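Side-chain contacts in Red carotenoid protein (RCP) (Nostoc sp., PDB 5FCY), which binds carotenoids, here with beta-carotene in its pocket, as a soluble all-helical cyanobacterial protein, and probably serves in photoprotection: residues A[25-30]-A[77-82]; A[29-34]-A[108-113]. One frame throughout, in Å; residues are numbered along the deposited sequence.

How the interactions relate
Helix 23-35 comes first along the chain and carries both contacts, so this all-helical domain, related to the N-terminal part of the orange carotenoid protein, shows how one helix can serve two partners. Its residues 25-30 meet the end of helix 68-79 in interaction 1, and residues 29-34 meet the end of helix 95-110 in interaction 2. The two share L29 and F30, and their centres lie about 13 Å apart. Both touch beta-carotene, so neighbouring turns of one helix join two later helices while lining overlapping lengths of the polyene.

Interaction 1 (A[25-30]-A[77-82]). With BCR (beta-carotene), chain B.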
ATOM      1  N   GLU A  25      -2.374 -10.498   2.601  1.00 40.30           N
ATOM      2  CA  GLU A  25      -3.552 -10.370   1.751  1.00 40.50           C
ATOM      3  C   GLU A  25      -3.809  -8.911   1.394  1.00 39.78           C
ATOM      4  O   GLU A  25      -4.180  -8.596   0.256  1.00 39.25           O
ATOM      5  CB  GLU A  25      -4.768 -10.972   2.456  1.00 41.49           C
ATOM      6  CG  GLU A  25      -5.996 -11.123   1.576  1.00 42.92           C
ATOM      7  CD  GLU A  25      -5.832 -12.207   0.531  1.00 45.13           C
ATOM      8  OE1 GLU A  25      -4.765 -12.856   0.510  1.00 45.12           O
ATOM      9  OE2 GLU A  25      -6.769 -12.412  -0.268  1.00 46.58           O
ATOM     10  N   GLN A  26      -3.620  -8.005   2.356  1.00 39.20           N
ATOM     11  CA  GLN A  26      -3.781  -6.580   2.086  1.00 38.92           C
ATOM     12  C   GLN A  26      -2.797  -6.116   1.022  1.00 39.02           C
ATOM     13  O   GLN A  26      -3.169  -5.413   0.076  1.00 38.85           O
ATOM     14  CB  GLN A  26      -3.590  -5.773   3.372  1.00 38.23           C
ATOM     15  CG  GLN A  26      -4.705  -5.937   4.399  1.00 38.91           C
ATOM     16  CD  GLN A  26      -4.591  -4.961   5.560  1.00 38.33           C
ATOM     17  OE1 GLN A  26      -4.469  -3.753   5.363  1.00 37.28           O
ATOM     18  NE2 GLN A  26      -4.631  -5.487   6.779  1.00 38.83           N
ATOM     19  N   LEU A  27      -1.527  -6.496   1.169  1.00 39.53           N
ATOM     20  CA  LEU A  27      -0.516  -6.090   0.202  1.00 40.16           C
ATOM     21  C   LEU A  27      -0.814  -6.666  -1.175  1.00 40.58           C
ATOM     22  O   LEU A  27      -0.559  -6.016  -2.197  1.00 41.24           O
ATOM     23  CB  LEU A  27       0.866  -6.528   0.686  1.00 40.76           C
ATOM     24  CG  LEU A  27       1.460  -5.690   1.819  1.00 40.86           C
ATOM     25  CD1 LEU A  27       2.541  -6.463   2.558  1.00 40.51           C
ATOM     26  CD2 LEU A  27       2.016  -4.384   1.271  1.00 40.48           C
ATOM     27  N   ALA A  28      -1.359  -7.883  -1.225  1.00 40.28           N
ATOM     28  CA  ALA A  28      -1.704  -8.488  -2.508  1.00 41.40           C
ATOM     29  C   ALA A  28      -2.806  -7.697  -3.199  1.00 41.40           C
ATOM     30  O   ALA A  28      -2.715  -7.395  -4.393  1.00 42.12           O
ATOM     31  CB  ALA A  28      -2.130  -9.942  -2.306  1.00 42.17           C
ATOM     32  N   LEU A  29      -3.860  -7.354  -2.457  1.00 40.54           N
ATOM     33  CA  LEU A  29      -4.939  -6.555  -3.027  1.00 41.34           C
ATOM     34  C   LEU A  29      -4.410  -5.230  -3.563  1.00 41.23           C
ATOM     35  O   LEU A  29      -4.749  -4.815  -4.677  1.00 42.49           O
ATOM     36  CB  LEU A  29      -6.020  -6.319  -1.973  1.00 40.07           C
ATOM     37  CG  LEU A  29      -7.228  -5.496  -2.414  1.00 39.81           C
ATOM     38  CD1 LEU A  29      -7.979  -6.201  -3.524  1.00 44.29           C
ATOM     39  CD2 LEU A  29      -8.139  -5.238  -1.231  1.00 40.17           C
ATOM     40  N   PHE A  30      -3.568  -4.554  -2.778  1.00 40.36           N
ATOM     41  CA  PHE A  30      -3.009  -3.275  -3.205  1.00 41.23           C
ATOM     42  C   PHE A  30      -2.193  -3.436  -4.483  1.00 42.62           C
ATOM     43  O   PHE A  30      -2.208  -2.558  -5.352  1.00 43.20           O
ATOM     44  CB  PHE A  30      -2.141  -2.697  -2.080  1.00 40.12           C
ATOM     45  CG  PHE A  30      -2.116  -1.184  -2.002  1.00 39.45           C
ATOM     46  CD1 PHE A  30      -3.059  -0.398  -2.644  1.00 39.65           C
ATOM     47  CD2 PHE A  30      -1.131  -0.553  -1.262  1.00 39.13           C
ATOM     48  CE1 PHE A  30      -3.017   0.981  -2.541  1.00 39.22           C
ATOM     49  CE2 PHE A  30      -1.083   0.822  -1.164  1.00 38.68           C
ATOM     50  CZ  PHE A  30      -2.025   1.590  -1.807  1.00 38.81           C
ATOM     51  N   ASP A  77       5.137  -3.821   8.524  1.00 42.91           N
ATOM     52  CA  ASP A  77       5.178  -3.004   9.730  1.00 43.16           C
ATOM     53  C   ASP A  77       4.371  -1.720   9.573  1.00 42.31           C
ATOM     54  O   ASP A  77       3.840  -1.199  10.560  1.00 42.01           O
ATOM     55  CB  ASP A  77       6.628  -2.678  10.088  1.00 43.72           C
ATOM     56  CG  ASP A  77       7.375  -3.874  10.657  1.00 45.30           C
ATOM     57  OD1 ASP A  77       6.723  -4.797  11.189  1.00 46.99           O
ATOM     58  OD2 ASP A  77       8.621  -3.888  10.577  1.00 45.85           O
ATOM     59  N   LEU A  78       4.267  -1.191   8.351  1.00 41.40           N
ATOM     60  CA  LEU A  78       3.445  -0.003   8.140  1.00 40.68           C
ATOM     61  C   LEU A  78       1.965  -0.331   8.280  1.00 40.07           C
ATOM     62  O   LEU A  78       1.198   0.465   8.834  1.00 39.82           O
ATOM     63  CB  LEU A  78       3.729   0.603   6.764  1.00 40.28           C
ATOM     64  CG  LEU A  78       5.142   1.133   6.504  1.00 39.39           C
ATOM     65  CD1 LEU A  78       5.205   1.794   5.139  1.00 38.75           C
ATOM     66  CD2 LEU A  78       5.595   2.096   7.590  1.00 39.07           C
ATOM     67  N   ILE A  79       1.544  -1.499   7.790  1.00 40.56           N
ATOM     68  CA  ILE A  79       0.144  -1.888   7.910  1.00 40.65           C
ATOM     69  C   ILE A  79      -0.183  -2.262   9.349  1.00 41.49           C
ATOM     70  O   ILE A  79      -1.310  -2.050   9.813  1.00 41.26           O
ATOM     71  CB  ILE A  79      -0.173  -3.034   6.930  1.00 40.53           C
ATOM     72  CG1 ILE A  79      -0.023  -2.541   5.485  1.00 39.43           C
ATOM     73  CG2 ILE A  79      -1.584  -3.584   7.175  1.00 39.45           C
ATOM     74  CD1 ILE A  79      -0.306  -3.585   4.420  1.00 38.58           C
ATOM     75  N   ARG A  80       0.784  -2.815  10.080  1.00 42.23           N
ATOM     76  CA  ARG A  80       0.582  -3.206  11.469  1.00 42.84           C
ATOM     77  C   ARG A  80       0.770  -2.053  12.450  1.00 43.27           C
ATOM     78  O   ARG A  80       0.620  -2.263  13.658  1.00 44.68           O
ATOM     79  CB  ARG A  80       1.547  -4.334  11.841  1.00 44.38           C
ATOM     80  CG  ARG A  80       1.504  -5.553  10.935  1.00 46.69           C
ATOM     81  CD  ARG A  80       2.795  -6.354  11.068  1.00 48.68           C
ATOM     82  NE  ARG A  80       2.803  -7.554  10.238  1.00 50.04           N
ATOM     83  CZ  ARG A  80       3.727  -8.509  10.309  1.00 52.38           C
ATOM     84  NH1 ARG A  80       4.726  -8.412  11.177  1.00 54.97           N
ATOM     85  NH2 ARG A  80       3.652  -9.568   9.515  1.00 52.71           N
ATOM     86  N   ARG A  81       1.099  -0.852  11.972  1.00 42.31           N
ATOM     87  CA  ARG A  81       1.327   0.303  12.842  1.00 42.44           C
ATOM     88  C   ARG A  81       2.488   0.066  13.811  1.00 43.87           C
ATOM     89  O   ARG A  81       2.488   0.578  14.933  1.00 45.04           O
ATOM     90  CB  ARG A  81       0.057   0.675  13.618  1.00 42.78           C
ATOM     91  CG  ARG A  81      -0.838   1.706  12.945  1.00 41.69           C
ATOM     92  CD  ARG A  81      -1.713   1.105  11.859  1.00 41.16           C
ATOM     93  NE  ARG A  81      -3.003   1.784  11.778  1.00 40.94           N
ATOM     94  CZ  ARG A  81      -3.924   1.542  10.849  1.00 40.98           C
ATOM     95  NH1 ARG A  81      -3.702   0.637   9.902  1.00 39.11           N
ATOM     96  NH2 ARG A  81      -5.072   2.210  10.867  1.00 41.23           N
ATOM     97  N   VAL A  82       3.492  -0.706  13.391  1.00 43.39           N
ATOM     98  CA  VAL A  82       4.643  -0.963  14.250  1.00 43.78           C
ATOM     99  C   VAL A  82       5.398   0.338  14.496  1.00 43.90           C
ATOM    100  O   VAL A  82       5.477   1.217  13.628  1.00 43.47           O
ATOM    101  CB  VAL A  82       5.566  -2.025  13.628  1.00 45.57           C
ATOM    102  CG1 VAL A  82       6.788  -2.272  14.513  1.00 46.07           C
ATOM    103  CG2 VAL A  82       4.807  -3.312  13.411  1.00 46.43           C
TER
HETATM  104  C1  BCR B 201       5.131 -11.539  -0.249  1.00 47.63           C
HETATM  105  C2  BCR B 201       4.786 -13.019  -0.400  1.00 46.46           C
HETATM  106  C3  BCR B 201       3.453 -13.414   0.226  1.00 46.42           C
HETATM  107  C4  BCR B 201       2.432 -12.288   0.131  1.00 46.21           C
HETATM  108  C5  BCR B 201       2.848 -11.296  -0.927  1.00 47.04           C
HETATM  109  C6  BCR B 201       4.010 -10.663  -0.774  1.00 46.71           C
HETATM  110  C7  BCR B 201       4.263  -9.216  -1.078  1.00 46.24           C
HETATM  111  C8  BCR B 201       3.367  -8.316  -1.537  1.00 46.34           C
HETATM  112  C9  BCR B 201       3.743  -6.893  -1.798  1.00 45.73           C
HETATM  113  C10 BCR B 201       2.809  -6.049  -2.309  1.00 44.88           C
HETATM  114  C11 BCR B 201       3.030  -4.623  -2.610  1.00 45.38           C
HETATM  115  C33 BCR B 201       1.975 -11.118  -2.123  1.00 48.18           C
HETATM  116  C31 BCR B 201       6.445 -11.302  -0.992  1.00 48.20           C
HETATM  117  C32 BCR B 201       5.304 -11.250   1.232  1.00 48.49           C
HETATM  118  C34 BCR B 201       5.151  -6.460  -1.486  1.00 45.94           C
HETATM  119  C12 BCR B 201       2.027  -3.872  -3.095  1.00 45.32           C
HETATM  120  C13 BCR B 201       2.182  -2.428  -3.411  1.00 45.46           C
HETATM  121  C14 BCR B 201       1.115  -1.745  -3.906  1.00 44.90           C
HETATM  122  C15 BCR B 201       1.117  -0.318  -4.257  1.00 44.04           C
HETATM  123  C16 BCR B 201       0.032   0.289  -4.760  1.00 44.19           C
HETATM  124  C17 BCR B 201       0.092   1.720  -5.094  1.00 44.43           C
HETATM  125  C18 BCR B 201      -0.933   2.424  -5.614  1.00 44.65           C
HETATM  126  C19 BCR B 201      -0.705   3.870  -5.879  1.00 44.35           C
HETATM  127  C20 BCR B 201      -1.648   4.713  -6.317  1.00 44.61           C
HETATM  128  C21 BCR B 201      -1.320   6.129  -6.541  1.00 44.99           C
HETATM  129  C22 BCR B 201      -2.210   7.024  -7.012  1.00 44.69           C
HETATM  130  C23 BCR B 201      -1.746   8.425  -7.222  1.00 45.32           C
HETATM  131  C24 BCR B 201      -2.506   9.372  -7.788  1.00 46.00           C
HETATM  132  C25 BCR B 201      -2.049  10.773  -8.021  1.00 47.62           C
HETATM  133  C26 BCR B 201      -0.817  11.208  -7.751  1.00 47.67           C
HETATM  134  C27 BCR B 201      -0.652  12.356  -6.781  1.00 47.13           C
HETATM  135  C28 BCR B 201      -1.913  13.211  -6.803  1.00 47.13           C
HETATM  136  C29 BCR B 201      -2.557  13.212  -8.184  1.00 46.08           C
HETATM  137  C30 BCR B 201      -2.989  11.807  -8.605  1.00 46.68           C
HETATM  138  C35 BCR B 201       3.519  -1.793  -3.147  1.00 45.98           C
HETATM  139  C36 BCR B 201      -2.239   1.734  -5.897  1.00 45.66           C
HETATM  140  C37 BCR B 201      -3.602   6.549  -7.322  1.00 44.79           C
HETATM  141  C38 BCR B 201       0.392  10.653  -8.460  1.00 47.33           C
HETATM  142  C39 BCR B 201      -2.939  11.676 -10.120  1.00 46.53           C
HETATM  143  C40 BCR B 201      -4.423  11.590  -8.135  1.00 45.95           C
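The carboxamide of Q26 is the flat group that meets I79, whereas the ring of F30, one turn on in helix 23-35, belongs to the pigment side. I79 CG2 lies over one face of the carboxamide, displaced from directly above CD, 3.4 Å from Q26 OE1 and 3.6 Å from Q26 NE2, so the methyl touches the whole amide and not a single atom. The F30 ring has the polyene across one face, with BCR C16 3.5 Å above its centre, and its CE1 touches the methyl C36. Around the same ring lie W18, W102 and Y149, the last in an edge-to-face arrangement.

L27 joins helix to helix and to pigment. Its CG lies 3.8 Å from I79 CD1, while its CB packs 3.6 Å from BCR C10. The I79 branches divide the work: CG1 stands anti to the carbonyl carbon (chi1 -65°), sending CD1 to the leucine and leaving CG2 for the glutamine.

No hydrogen bond crosses between 25-30 and 77-82. The buried amide of Q26 is instead satisfied by the hydroxyl of Y149 at OE1 and the carbonyl of L21 at NE2, which should fix its rotation. The early part of helix 23-35 and the end of helix 68-79 thus meet by dispersion and hydrophobic contact, continuous with the apolar wall of the beta-carotene pocket.

Interaction 2 (A[29-34]-A[108-113]); sequences LFWFIY and GMDNAT. With BCR (beta-carotene), chain B.
Y34 reaches across to D110 and gives it a hydrogen bond, OH to OD2 at 2.5 Å, the one polar link between helix 23-35 and the end of helix 95-110 in this contact. The carboxylate oxygen lies at the edge of the phenol, in the ring plane; seen from the acid, the hydroxyl arrives on the anti side, 24° out of the carboxylate plane.

W31, one turn earlier, extends in the same manner: in both residues CG is anti to the backbone N (chi1 165° for W31, 158° for Y34), which carries both aromatics out so that their far ends reach 108-113. Y34 CD2 consequently covers one face of the indole near its rim, F117 stacks on that indole too, and D110 OD1 sits at its edge, 3.6 Å from W31 CH2. The same oxygen has a long, weak ion pair with K35.

M109 fills the side nearer the pigment. Its CB lies 3.7 Å from W31 CZ3, and its SD makes an oblique Met-aromatic contact, 4.8 Å from the centroid of the six-membered ring of W31. A bend at chi3 adds the methyl CE against W31 CE3 at 3.8 Å. SD also packs 3.7 Å from BCR C11, and CE reaches the methyl C34. Replacing F30 by an alanine is likely to open a gap beside the middle of the polyene, depriving it of an aromatic face and letting it shift. Across the contact polarity is graded: acid and phenol pair on the outer side, where D110 is exposed, while indole, thioether and carotenoid meet through apolar, polarisable surfaces within.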
ATOM      1  N   LEU A  29      -3.860  -7.354  -2.457  1.00 40.54           N
ATOM      2  CA  LEU A  29      -4.939  -6.555  -3.027  1.00 41.34           C
ATOM      3  C   LEU A  29      -4.410  -5.230  -3.563  1.00 41.23           C
ATOM      4  O   LEU A  29      -4.749  -4.815  -4.677  1.00 42.49           O
ATOM      5  CB  LEU A  29      -6.020  -6.319  -1.973  1.00 40.07           C
ATOM      6  CG  LEU A  29      -7.228  -5.496  -2.414  1.00 39.81           C
ATOM      7  CD1 LEU A  29      -7.979  -6.201  -3.524  1.00 44.29           C
ATOM      8  CD2 LEU A  29      -8.139  -5.238  -1.231  1.00 40.17           C
ATOM      9  N   PHE A  30      -3.568  -4.554  -2.778  1.00 40.36           N
ATOM     10  CA  PHE A  30      -3.009  -3.275  -3.205  1.00 41.23           C
ATOM     11  C   PHE A  30      -2.193  -3.436  -4.483  1.00 42.62           C
ATOM     12  O   PHE A  30      -2.208  -2.558  -5.352  1.00 43.20           O
ATOM     13  CB  PHE A  30      -2.141  -2.697  -2.080  1.00 40.12           C
ATOM     14  CG  PHE A  30      -2.116  -1.184  -2.002  1.00 39.45           C
ATOM     15  CD1 PHE A  30      -3.059  -0.398  -2.644  1.00 39.65           C
ATOM     16  CD2 PHE A  30      -1.131  -0.553  -1.262  1.00 39.13           C
ATOM     17  CE1 PHE A  30      -3.017   0.981  -2.541  1.00 39.22           C
ATOM     18  CE2 PHE A  30      -1.083   0.822  -1.164  1.00 38.68           C
ATOM     19  CZ  PHE A  30      -2.025   1.590  -1.807  1.00 38.81           C
ATOM     20  N   TRP A  31      -1.478  -4.557  -4.616  1.00 42.79           N
ATOM     21  CA  TRP A  31      -0.634  -4.775  -5.787  1.00 44.06           C
ATOM     22  C   TRP A  31      -1.465  -4.999  -7.044  1.00 45.67           C
ATOM     23  O   TRP A  31      -1.155  -4.448  -8.106  1.00 46.91           O
ATOM     24  CB  TRP A  31       0.294  -5.966  -5.549  1.00 44.69           C
ATOM     25  CG  TRP A  31       0.928  -6.483  -6.800  1.00 45.84           C
ATOM     26  CD1 TRP A  31       0.560  -7.591  -7.506  1.00 45.86           C
ATOM     27  CD2 TRP A  31       2.038  -5.910  -7.500  1.00 46.95           C
ATOM     28  NE1 TRP A  31       1.375  -7.745  -8.601  1.00 46.80           N
ATOM     29  CE2 TRP A  31       2.291  -6.727  -8.620  1.00 47.30           C
ATOM     30  CE3 TRP A  31       2.843  -4.788  -7.288  1.00 47.88           C
ATOM     31  CZ2 TRP A  31       3.314  -6.457  -9.524  1.00 48.81           C
ATOM     32  CZ3 TRP A  31       3.860  -4.521  -8.187  1.00 49.55           C
ATOM     33  CH2 TRP A  31       4.086  -5.353  -9.290  1.00 50.32           C
ATOM     34  N   PHE A  32      -2.518  -5.814  -6.950  1.00 45.19           N
ATOM     35  CA  PHE A  32      -3.334  -6.087  -8.127  1.00 46.16           C
ATOM     36  C   PHE A  32      -4.087  -4.843  -8.575  1.00 48.74           C
ATOM     37  O   PHE A  32      -4.206  -4.586  -9.778  1.00 51.06           O
ATOM     38  CB  PHE A  32      -4.296  -7.237  -7.845  1.00 46.13           C
ATOM     39  CG  PHE A  32      -3.634  -8.584  -7.846  1.00 46.26           C
ATOM     40  CD1 PHE A  32      -3.203  -9.154  -9.032  1.00 45.73           C
ATOM     41  CD2 PHE A  32      -3.438  -9.276  -6.665  1.00 45.93           C
ATOM     42  CE1 PHE A  32      -2.590 -10.390  -9.038  1.00 46.32           C
ATOM     43  CE2 PHE A  32      -2.826 -10.514  -6.667  1.00 46.03           C
ATOM     44  CZ  PHE A  32      -2.403 -11.071  -7.854  1.00 46.42           C
ATOM     45  N   ILE A  33      -4.598  -4.056  -7.624  1.00 47.73           N
ATOM     46  CA  ILE A  33      -5.189  -2.764  -7.966  1.00 48.24           C
ATOM     47  C   ILE A  33      -4.203  -1.934  -8.777  1.00 50.61           C
ATOM     48  O   ILE A  33      -4.572  -1.296  -9.769  1.00 53.28           O
ATOM     49  CB  ILE A  33      -5.631  -2.023  -6.689  1.00 46.42           C
ATOM     50  CG1 ILE A  33      -6.760  -2.783  -5.992  1.00 45.66           C
ATOM     51  CG2 ILE A  33      -6.089  -0.606  -7.022  1.00 46.94           C
ATOM     52  CD1 ILE A  33      -7.088  -2.269  -4.598  1.00 43.11           C
ATOM     53  N   TYR A  34      -2.933  -1.929  -8.366  1.00 49.39           N
ATOM     54  CA  TYR A  34      -1.921  -1.169  -9.091  1.00 50.71           C
ATOM     55  C   TYR A  34      -1.780  -1.644 -10.531  1.00 52.75           C
ATOM     56  O   TYR A  34      -1.451  -0.848 -11.417  1.00 53.85           O
ATOM     57  CB  TYR A  34      -0.578  -1.264  -8.364  1.00 48.69           C
ATOM     58  CG  TYR A  34       0.622  -0.983  -9.240  1.00 49.99           C
ATOM     59  CD1 TYR A  34       0.998   0.318  -9.542  1.00 49.68           C
ATOM     60  CD2 TYR A  34       1.387  -2.023  -9.755  1.00 50.58           C
ATOM     61  CE1 TYR A  34       2.099   0.578 -10.341  1.00 50.58           C
ATOM     62  CE2 TYR A  34       2.489  -1.774 -10.552  1.00 51.34           C
ATOM     63  CZ  TYR A  34       2.841  -0.473 -10.841  1.00 51.30           C
ATOM     64  OH  TYR A  34       3.938  -0.228 -11.635  1.00 51.81           O
ATOM     65  N   GLY A 108       9.018   0.549  -8.088  1.00 52.47           N
ATOM     66  CA  GLY A 108      10.247  -0.132  -7.728  1.00 54.46           C
ATOM     67  C   GLY A 108      10.149  -1.642  -7.789  1.00 55.69           C
ATOM     68  O   GLY A 108      11.180  -2.320  -7.837  1.00 57.04           O
ATOM     69  N   MET A 109       8.931  -2.186  -7.787  1.00 54.55           N
ATOM     70  CA  MET A 109       8.729  -3.624  -7.906  1.00 55.13           C
ATOM     71  C   MET A 109       8.680  -4.075  -9.362  1.00 55.85           C
ATOM     72  O   MET A 109       9.225  -5.131  -9.700  1.00 56.67           O
ATOM     73  CB  MET A 109       7.440  -4.033  -7.185  1.00 53.44           C
ATOM     74  CG  MET A 109       7.537  -3.951  -5.665  1.00 52.81           C
ATOM     75  SD  MET A 109       5.972  -4.231  -4.815  1.00 48.03           S
ATOM     76  CE  MET A 109       5.729  -5.981  -5.107  1.00 48.57           C
ATOM     77  N   ASP A 110       8.035  -3.297 -10.236  1.00 55.81           N
ATOM     78  CA  ASP A 110       8.062  -3.609 -11.662  1.00 56.79           C
ATOM     79  C   ASP A 110       9.468  -3.484 -12.230  1.00 57.14           C
ATOM     80  O   ASP A 110       9.825  -4.210 -13.165  1.00 57.81           O
ATOM     81  CB  ASP A 110       7.106  -2.691 -12.427  1.00 55.94           C
ATOM     82  CG  ASP A 110       5.690  -3.234 -12.485  1.00 54.71           C
ATOM     83  OD1 ASP A 110       5.519  -4.472 -12.464  1.00 54.93           O
ATOM     84  OD2 ASP A 110       4.746  -2.420 -12.562  1.00 54.00           O
ATOM     85  N   ASN A 111      10.275  -2.575 -11.685  1.00 57.53           N
ATOM     86  CA  ASN A 111      11.650  -2.383 -12.123  1.00 58.12           C
ATOM     87  C   ASN A 111      12.640  -3.237 -11.340  1.00 58.83           C
ATOM     88  O   ASN A 111      13.850  -3.021 -11.453  1.00 60.41           O
ATOM     89  CB  ASN A 111      12.038  -0.906 -12.005  1.00 57.44           C
ATOM     90  CG  ASN A 111      11.076   0.008 -12.738  1.00 58.69           C
ATOM     91  OD1 ASN A 111      10.312  -0.437 -13.595  1.00 59.25           O
ATOM     92  ND2 ASN A 111      11.110   1.295 -12.408  1.00 57.61           N
ATOM     93  N   ALA A 112      12.156  -4.191 -10.549  1.00 58.63           N
ATOM     94  CA  ALA A 112      12.990  -5.112  -9.780  1.00 59.65           C
ATOM     95  C   ALA A 112      13.816  -4.414  -8.707  1.00 59.95           C
ATOM     96  O   ALA A 112      14.729  -5.029  -8.138  1.00 60.71           O
ATOM     97  CB  ALA A 112      13.917  -5.921 -10.697  1.00 60.52           C
ATOM     98  N   THR A 113      13.528  -3.145  -8.408  1.00 59.53           N
ATOM     99  CA  THR A 113      14.251  -2.449  -7.349  1.00 59.39           C
ATOM    100  C   THR A 113      13.774  -2.873  -5.965  1.00 59.00           C
ATOM    101  O   THR A 113      14.574  -2.925  -5.024  1.00 59.33           O
ATOM    102  CB  THR A 113      14.095  -0.936  -7.507  1.00 59.18           C
ATOM    103  OG1 THR A 113      14.282  -0.573  -8.880  1.00 60.86           O
ATOM    104  CG2 THR A 113      15.117  -0.207  -6.655  1.00 59.43           C
TER
HETATM  105  C1  BCR B 201       5.131 -11.539  -0.249  1.00 47.63           C
HETATM  106  C2  BCR B 201       4.786 -13.019  -0.400  1.00 46.46           C
HETATM  107  C3  BCR B 201       3.453 -13.414   0.226  1.00 46.42           C
HETATM  108  C4  BCR B 201       2.432 -12.288   0.131  1.00 46.21           C
HETATM  109  C5  BCR B 201       2.848 -11.296  -0.927  1.00 47.04           C
HETATM  110  C6  BCR B 201       4.010 -10.663  -0.774  1.00 46.71           C
HETATM  111  C7  BCR B 201       4.263  -9.216  -1.078  1.00 46.24           C
HETATM  112  C8  BCR B 201       3.367  -8.316  -1.537  1.00 46.34           C
HETATM  113  C9  BCR B 201       3.743  -6.893  -1.798  1.00 45.73           C
HETATM  114  C10 BCR B 201       2.809  -6.049  -2.309  1.00 44.88           C
HETATM  115  C11 BCR B 201       3.030  -4.623  -2.610  1.00 45.38           C
HETATM  116  C33 BCR B 201       1.975 -11.118  -2.123  1.00 48.18           C
HETATM  117  C31 BCR B 201       6.445 -11.302  -0.992  1.00 48.20           C
HETATM  118  C32 BCR B 201       5.304 -11.250   1.232  1.00 48.49           C
HETATM  119  C34 BCR B 201       5.151  -6.460  -1.486  1.00 45.94           C
HETATM  120  C12 BCR B 201       2.027  -3.872  -3.095  1.00 45.32           C
HETATM  121  C13 BCR B 201       2.182  -2.428  -3.411  1.00 45.46           C
HETATM  122  C14 BCR B 201       1.115  -1.745  -3.906  1.00 44.90           C
HETATM  123  C15 BCR B 201       1.117  -0.318  -4.257  1.00 44.04           C
HETATM  124  C16 BCR B 201       0.032   0.289  -4.760  1.00 44.19           C
HETATM  125  C17 BCR B 201       0.092   1.720  -5.094  1.00 44.43           C
HETATM  126  C18 BCR B 201      -0.933   2.424  -5.614  1.00 44.65           C
HETATM  127  C19 BCR B 201      -0.705   3.870  -5.879  1.00 44.35           C
HETATM  128  C20 BCR B 201      -1.648   4.713  -6.317  1.00 44.61           C
HETATM  129  C21 BCR B 201      -1.320   6.129  -6.541  1.00 44.99           C
HETATM  130  C22 BCR B 201      -2.210   7.024  -7.012  1.00 44.69           C
HETATM  131  C23 BCR B 201      -1.746   8.425  -7.222  1.00 45.32           C
HETATM  132  C24 BCR B 201      -2.506   9.372  -7.788  1.00 46.00           C
HETATM  133  C25 BCR B 201      -2.049  10.773  -8.021  1.00 47.62           C
HETATM  134  C26 BCR B 201      -0.817  11.208  -7.751  1.00 47.67           C
HETATM  135  C27 BCR B 201      -0.652  12.356  -6.781  1.00 47.13           C
HETATM  136  C28 BCR B 201      -1.913  13.211  -6.803  1.00 47.13           C
HETATM  137  C29 BCR B 201      -2.557  13.212  -8.184  1.00 46.08           C
HETATM  138  C30 BCR B 201      -2.989  11.807  -8.605  1.00 46.68           C
HETATM  139  C35 BCR B 201       3.519  -1.793  -3.147  1.00 45.98           C
HETATM  140  C36 BCR B 201      -2.239   1.734  -5.897  1.00 45.66           C
HETATM  141  C37 BCR B 201      -3.602   6.549  -7.322  1.00 44.79           C
HETATM  142  C38 BCR B 201       0.392  10.653  -8.460  1.00 47.33           C
HETATM  143  C39 BCR B 201      -2.939  11.676 -10.120  1.00 46.53           C
HETATM  144  C40 BCR B 201      -4.423  11.590  -8.135  1.00 45.95           C